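Local coordinates for ABC transporter ATP-binding protein (Leptospira interrogans serovar Copenhageni, PDB 4HZI), which probably binds and hydrolyses ATP as the ATPase subunit of an orphan ABC transporter involved in manganese utilization and tolerance, at residues T127-I132 with T152-I157; K159-L164 with L183-I188. All blocks are in the same frame, centred on the assembly; numbering follows the deposited sequence.

Interactions 1 and 2 are two neighbouring parts of the helical subdomain of an ABC ATPase, their centres about 7 Å apart. Both use helix 148-160: interaction 1 packs its middle turns against helix 128-133, while interaction 2 sets the residues just after its C-terminal end, Ser161 and Leu163, against helix 176-188. Leu185 ties them together. Its CB lies 3.8 Å from Ile132 CD1, and its CD2 lies 3.8 Å from Ile157 CG2, so helix 176-188 packs against both helices of interaction 1. By sequence, the start of helix 176-188 carries the LSSGE signature that in ABC ATPases contacts nucleotide across the dimer; the packing described here lies farther along that helix.

Interaction 1. Residues T127-I132 with T152-I157; sequences TVKDTI and TKTLQI
Lys129 lays the carbon part of its side chain across Thr154 and Leu155, and the contact is easiest to follow along it. From CB the chain runs out with CG anti to the backbone N (chi1 -180°), which brings CG 3.7 Å from Thr154 CG2, the two side chains meeting at about a right angle. One carbon on, CD moves to the next residue and rests 3.8 Å from Leu155 CD2. There the chain bends (chi3 79°), and NZ at the tip has a long, weak ion pair with Glu151. One turn further along, Ile132 closes over the other side of Thr154: its CG2 touches OG1 of Thr154 at 3.8 Å and CG2 of Thr154 at 3.9 Å. The methyl of Thr154 is thus shared between Lys129 and Ile132.

The two helices approach to 9.9 Å between the axes of these short segments, with their directions 112° apart. The steep crossing is consistent with a small patch, about 214 Å² in all. Thr127 sits at the N-cap, just before helix 128-133. Thr131 reinforces this first turn: its OG1 reaches Thr127 O at 2.7 Å, on the opposite face of the carbonyl from the backbone N of Thr131. Val128 and Ile132 also reach Leu158 of helix 148-160 and Ile182 of helix 176-188, making this a three-helix junction within the helical subdomain of the ABC ATPase.

Across Lys129, Ile132, Thr154 and Leu155 the touching is almost all carbon on carbon, so the pairing rests on shape and burial rather than on directed polar bonds.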
loop_
_atom_site.group_PDB
_atom_site.type_symbol
_atom_site.label_atom_id
_atom_site.label_comp_id
_atom_site.label_asym_id
_atom_site.label_seq_id
_atom_site.Cartn_x
_atom_site.Cartn_y
_atom_site.Cartn_z
ATOM N N THR A 127 -16.064 -16.060 -14.173
ATOM C CA THR A 127 -17.150 -15.391 -13.479
ATOM C C THR A 127 -16.839 -15.365 -11.964
ATOM O O THR A 127 -15.875 -16.003 -11.514
ATOM C CB THR A 127 -18.492 -16.093 -13.721
ATOM O OG1 THR A 127 -18.440 -17.439 -13.204
ATOM C CG2 THR A 127 -18.836 -16.098 -15.246
ATOM N N VAL A 128 -17.673 -14.645 -11.209
ATOM C CA VAL A 128 -17.659 -14.653 -9.748
ATOM C C VAL A 128 -17.828 -16.079 -9.218
ATOM O O VAL A 128 -17.010 -16.562 -8.440
ATOM C CB VAL A 128 -18.747 -13.710 -9.184
ATOM C CG1 VAL A 128 -19.041 -13.949 -7.727
ATOM C CG2 VAL A 128 -18.352 -12.256 -9.388
ATOM N N LYS A 129 -18.865 -16.779 -9.670
ATOM C CA LYS A 129 -19.105 -18.143 -9.194
ATOM C C LYS A 129 -17.905 -19.038 -9.513
ATOM O O LYS A 129 -17.465 -19.843 -8.683
ATOM C CB LYS A 129 -20.386 -18.689 -9.840
ATOM C CG LYS A 129 -20.788 -20.101 -9.449
ATOM C CD LYS A 129 -21.794 -20.677 -10.459
ATOM C CE LYS A 129 -21.076 -21.159 -11.719
ATOM N NZ LYS A 129 -21.965 -21.272 -12.912
ATOM N N ASP A 130 -17.401 -18.922 -10.730
ATOM C CA ASP A 130 -16.274 -19.722 -11.167
ATOM C C ASP A 130 -15.040 -19.478 -10.293
ATOM O O ASP A 130 -14.282 -20.388 -9.952
ATOM C CB ASP A 130 -15.945 -19.392 -12.620
ATOM C CG ASP A 130 -17.012 -19.893 -13.587
ATOM O OD1 ASP A 130 -17.728 -20.859 -13.229
ATOM O OD2 ASP A 130 -17.126 -19.312 -14.692
ATOM N N THR A 131 -14.829 -18.222 -9.959
ATOM C CA THR A 131 -13.691 -17.831 -9.138
ATOM C C THR A 131 -13.792 -18.470 -7.766
ATOM O O THR A 131 -12.798 -18.945 -7.242
ATOM C CB THR A 131 -13.620 -16.294 -9.057
ATOM O OG1 THR A 131 -13.387 -15.772 -10.376
ATOM C CG2 THR A 131 -12.509 -15.844 -8.145
ATOM N N ILE A 132 -14.986 -18.515 -7.195
ATOM C CA ILE A 132 -15.154 -19.141 -5.911
ATOM C C ILE A 132 -14.873 -20.644 -6.020
ATOM O O ILE A 132 -14.218 -21.235 -5.173
ATOM C CB ILE A 132 -16.513 -18.835 -5.316
ATOM C CG1 ILE A 132 -16.615 -17.318 -5.130
ATOM C CG2 ILE A 132 -16.716 -19.582 -4.002
ATOM C CD1 ILE A 132 -17.963 -16.839 -4.726
ATOM N N THR A 152 -23.963 -25.800 -6.378
ATOM C CA THR A 152 -25.049 -25.359 -5.523
ATOM C C THR A 152 -24.526 -24.746 -4.226
ATOM O O THR A 152 -25.075 -23.749 -3.729
ATOM C CB THR A 152 -25.997 -26.540 -5.177
ATOM O OG1 THR A 152 -26.477 -27.129 -6.397
ATOM C CG2 THR A 152 -27.180 -26.071 -4.347
ATOM N N LYS A 153 -23.496 -25.354 -3.655
ATOM C CA LYS A 153 -22.937 -24.848 -2.391
ATOM C C LYS A 153 -22.331 -23.437 -2.565
ATOM O O LYS A 153 -22.464 -22.568 -1.691
ATOM C CB LYS A 153 -21.891 -25.818 -1.846
ATOM C CG LYS A 153 -22.505 -27.069 -1.238
ATOM C CD LYS A 153 -21.444 -28.087 -0.837
ATOM C CE LYS A 153 -21.963 -28.999 0.269
ATOM N NZ LYS A 153 -21.158 -30.239 0.388
ATOM N N THR A 154 -21.687 -23.212 -3.700
ATOM C CA THR A 154 -21.158 -21.887 -4.002
ATOM C C THR A 154 -22.263 -20.851 -4.131
ATOM O O THR A 154 -22.116 -19.721 -3.677
ATOM C CB THR A 154 -20.261 -21.917 -5.228
ATOM O OG1 THR A 154 -18.998 -22.466 -4.838
ATOM C CG2 THR A 154 -20.023 -20.513 -5.808
ATOM N N LEU A 155 -23.396 -21.227 -4.722
ATOM C CA LEU A 155 -24.489 -20.265 -4.852
ATOM C C LEU A 155 -25.045 -19.965 -3.493
ATOM O O LEU A 155 -25.483 -18.852 -3.223
ATOM C CB LEU A 155 -25.601 -20.791 -5.790
ATOM C CG LEU A 155 -25.139 -21.142 -7.210
ATOM C CD1 LEU A 155 -26.260 -21.815 -8.012
ATOM C CD2 LEU A 155 -24.622 -19.921 -7.959
ATOM N N GLN A 156 -25.049 -20.941 -2.610
ATOM C CA GLN A 156 -25.537 -20.655 -1.274
ATOM C C GLN A 156 -24.606 -19.652 -0.549
ATOM O O GLN A 156 -25.076 -18.770 0.195
ATOM C CB GLN A 156 -25.689 -21.938 -0.462
ATOM C CG GLN A 156 -26.326 -21.719 0.911
ATOM C CD GLN A 156 -27.787 -21.324 0.825
ATOM O OE1 GLN A 156 -28.579 -21.984 0.152
ATOM N NE2 GLN A 156 -28.154 -20.249 1.507
ATOM N N ILE A 157 -23.298 -19.810 -0.760
ATOM C CA ILE A 157 -22.296 -18.879 -0.202
ATOM C C ILE A 157 -22.579 -17.421 -0.649
ATOM O O ILE A 157 -22.686 -16.485 0.197
ATOM C CB ILE A 157 -20.846 -19.337 -0.562
ATOM C CG1 ILE A 157 -20.482 -20.633 0.197
ATOM C CG2 ILE A 157 -19.841 -18.282 -0.174
ATOM C CD1 ILE A 157 -19.293 -21.382 -0.366
#

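Interaction 2. Residues K159-L164 with L183-I188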
loop_
_atom_site.group_PDB
_atom_site.type_symbol
_atom_site.label_atom_id
_atom_site.label_comp_id
_atom_site.label_asym_id
_atom_site.label_seq_id
_atom_site.Cartn_x
_atom_site.Cartn_y
_atom_site.Cartn_z
ATOM N N LYS A 159 -25.410 -16.324 -1.855
ATOM C CA LYS A 159 -26.684 -15.881 -1.285
ATOM C C LYS A 159 -26.517 -15.424 0.150
ATOM O O LYS A 159 -27.000 -14.347 0.514
ATOM C CB LYS A 159 -27.777 -16.956 -1.374
ATOM C CG LYS A 159 -29.157 -16.409 -0.998
ATOM C CD LYS A 159 -30.314 -17.296 -1.459
ATOM C CE LYS A 159 -30.630 -18.384 -0.448
ATOM N NZ LYS A 159 -31.412 -19.495 -1.059
ATOM N N ASP A 160 -25.833 -16.230 0.967
ATOM C CA ASP A 160 -25.626 -15.877 2.383
ATOM C C ASP A 160 -24.955 -14.500 2.557
ATOM O O ASP A 160 -25.186 -13.837 3.553
ATOM C CB ASP A 160 -24.791 -16.939 3.112
ATOM C CG ASP A 160 -25.516 -18.271 3.256
ATOM O OD1 ASP A 160 -26.687 -18.367 2.828
ATOM O OD2 ASP A 160 -24.914 -19.223 3.802
ATOM N N SER A 161 -24.140 -14.098 1.581
ATOM C CA SER A 161 -23.452 -12.780 1.578
ATOM C C SER A 161 -24.057 -11.750 0.618
ATOM O O SER A 161 -23.411 -10.754 0.297
ATOM C CB SER A 161 -21.966 -12.963 1.203
ATOM O OG SER A 161 -21.247 -13.473 2.312
ATOM N N ASP A 162 -25.280 -11.991 0.146
ATOM C CA ASP A 162 -26.006 -11.012 -0.674
ATOM C C ASP A 162 -25.273 -10.603 -1.952
ATOM O O ASP A 162 -25.191 -9.427 -2.278
ATOM C CB ASP A 162 -26.384 -9.778 0.171
ATOM C CG ASP A 162 -27.251 -10.141 1.390
ATOM O OD1 ASP A 162 -28.111 -11.043 1.272
ATOM O OD2 ASP A 162 -27.075 -9.537 2.476
ATOM N N LEU A 163 -24.751 -11.595 -2.676
ATOM C CA LEU A 163 -24.002 -11.367 -3.902
ATOM C C LEU A 163 -24.385 -12.365 -4.995
ATOM O O LEU A 163 -23.695 -12.480 -6.004
ATOM C CB LEU A 163 -22.493 -11.456 -3.592
ATOM C CG LEU A 163 -21.848 -10.341 -2.750
ATOM C CD1 LEU A 163 -20.487 -10.756 -2.152
ATOM C CD2 LEU A 163 -21.627 -9.112 -3.621
ATOM N N LEU A 164 -25.509 -13.075 -4.815
ATOM C CA LEU A 164 -25.948 -14.082 -5.797
ATOM C C LEU A 164 -26.182 -13.396 -7.126
ATOM O O LEU A 164 -25.852 -13.922 -8.193
ATOM C CB LEU A 164 -27.221 -14.779 -5.311
ATOM C CG LEU A 164 -27.787 -15.921 -6.151
ATOM C CD1 LEU A 164 -26.813 -17.088 -6.262
ATOM C CD2 LEU A 164 -29.089 -16.372 -5.500
ATOM N N LEU A 183 -12.643 -12.983 -3.281
ATOM C CA LEU A 183 -11.503 -13.768 -2.803
ATOM C C LEU A 183 -11.712 -14.280 -1.380
ATOM O O LEU A 183 -11.302 -15.413 -1.069
ATOM C CB LEU A 183 -10.187 -13.018 -2.939
ATOM C CG LEU A 183 -9.806 -12.728 -4.393
ATOM C CD1 LEU A 183 -8.532 -11.901 -4.452
ATOM C CD2 LEU A 183 -9.651 -14.012 -5.177
ATOM N N PHE A 184 -12.343 -13.509 -0.524
ATOM C CA PHE A 184 -12.685 -14.006 0.782
ATOM C C PHE A 184 -13.638 -15.232 0.679
ATOM O O PHE A 184 -13.431 -16.275 1.322
ATOM C CB PHE A 184 -13.284 -12.901 1.599
ATOM C CG PHE A 184 -13.676 -13.298 3.002
ATOM C CD1 PHE A 184 -14.931 -13.819 3.281
ATOM C CD2 PHE A 184 -12.788 -13.156 4.056
ATOM C CE1 PHE A 184 -15.299 -14.162 4.573
ATOM C CE2 PHE A 184 -13.143 -13.503 5.344
ATOM C CZ PHE A 184 -14.391 -14.027 5.611
ATOM N N LEU A 185 -14.655 -15.128 -0.179
ATOM C CA LEU A 185 -15.598 -16.249 -0.347
ATOM C C LEU A 185 -14.891 -17.499 -0.837
ATOM O O LEU A 185 -15.129 -18.618 -0.345
ATOM C CB LEU A 185 -16.762 -15.858 -1.280
ATOM C CG LEU A 185 -17.634 -14.735 -0.764
ATOM C CD1 LEU A 185 -18.853 -14.522 -1.631
ATOM C CD2 LEU A 185 -18.027 -15.022 0.689
ATOM N N ARG A 186 -14.010 -17.306 -1.804
ATOM C CA ARG A 186 -13.190 -18.373 -2.326
ATOM C C ARG A 186 -12.386 -19.082 -1.213
ATOM O O ARG A 186 -12.239 -20.334 -1.220
ATOM C CB ARG A 186 -12.263 -17.822 -3.369
ATOM C CG ARG A 186 -11.286 -18.848 -3.902
ATOM C CD ARG A 186 -10.374 -18.272 -4.969
ATOM N NE ARG A 186 -9.423 -19.270 -5.428
ATOM C CZ ARG A 186 -8.365 -19.717 -4.739
ATOM N NH1 ARG A 186 -8.077 -19.239 -3.534
ATOM N NH2 ARG A 186 -7.593 -20.673 -5.257
ATOM N N SER A 187 -11.882 -18.268 -0.278
ATOM C CA SER A 187 -11.003 -18.735 0.810
ATOM C C SER A 187 -11.776 -19.613 1.808
ATOM O O SER A 187 -11.194 -20.468 2.481
ATOM C CB SER A 187 -10.286 -17.493 1.478
ATOM O OG SER A 187 -11.096 -16.869 2.477
ATOM N N ILE A 188 -13.098 -19.448 1.871
ATOM C CA ILE A 188 -13.923 -20.250 2.773
ATOM C C ILE A 188 -14.741 -21.367 2.083
ATOM O O ILE A 188 -15.449 -22.112 2.741
ATOM C CB ILE A 188 -14.832 -19.363 3.630
ATOM C CG1 ILE A 188 -15.835 -18.592 2.768
ATOM C CG2 ILE A 188 -13.979 -18.419 4.440
ATOM C CD1 ILE A 188 -16.941 -17.959 3.581
#
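The carbonyl O of Phe184 takes the hydroxyl of Ser187 at 2.7 Å, with OG in the carbonyl plane on a lone pair, and also receives weak bonds from the backbone N of Ser187 and of Ile188. These bonds lie within the part of helix 176-188 from which Leu185 reaches out to residues 159-164. Leu185 holds CG anti to its carbonyl carbon (chi1 -63°) and forks at its end. One branch, CD2, lies 3.9 Å from Ser161 OG; the other, CD1, meets Leu163 CD1 at 4.1 Å, methyl against methyl, the two side chains crossing at a slant. Ser161 and Leu163 both set out toward helix 176-188.

Between these two residues the backbone reverses in a Schellman motif that ends helix 148-160. Asp162, with positive phi (58°), is its C-prime residue: Asp162 N bonds to Lys159 O at 2.9 Å, and Leu163 N turns back to Leu158 O. The reversal carries Leu163 onto the Leu158 side chain, the hydrophobic pairing that commonly accompanies this cap, and Leu158 touches Leu185 as well. In the ABC ATPase fold this helix end belongs to the helical subdomain, and helix 176-188 leads from the signature sequence to strand 194-198. Helix 206-222 covers the contact from another side: its Phe215 touches both Ser161 and Leu185, and its Lys222 donates through NZ to the carbonyl O of Asp160.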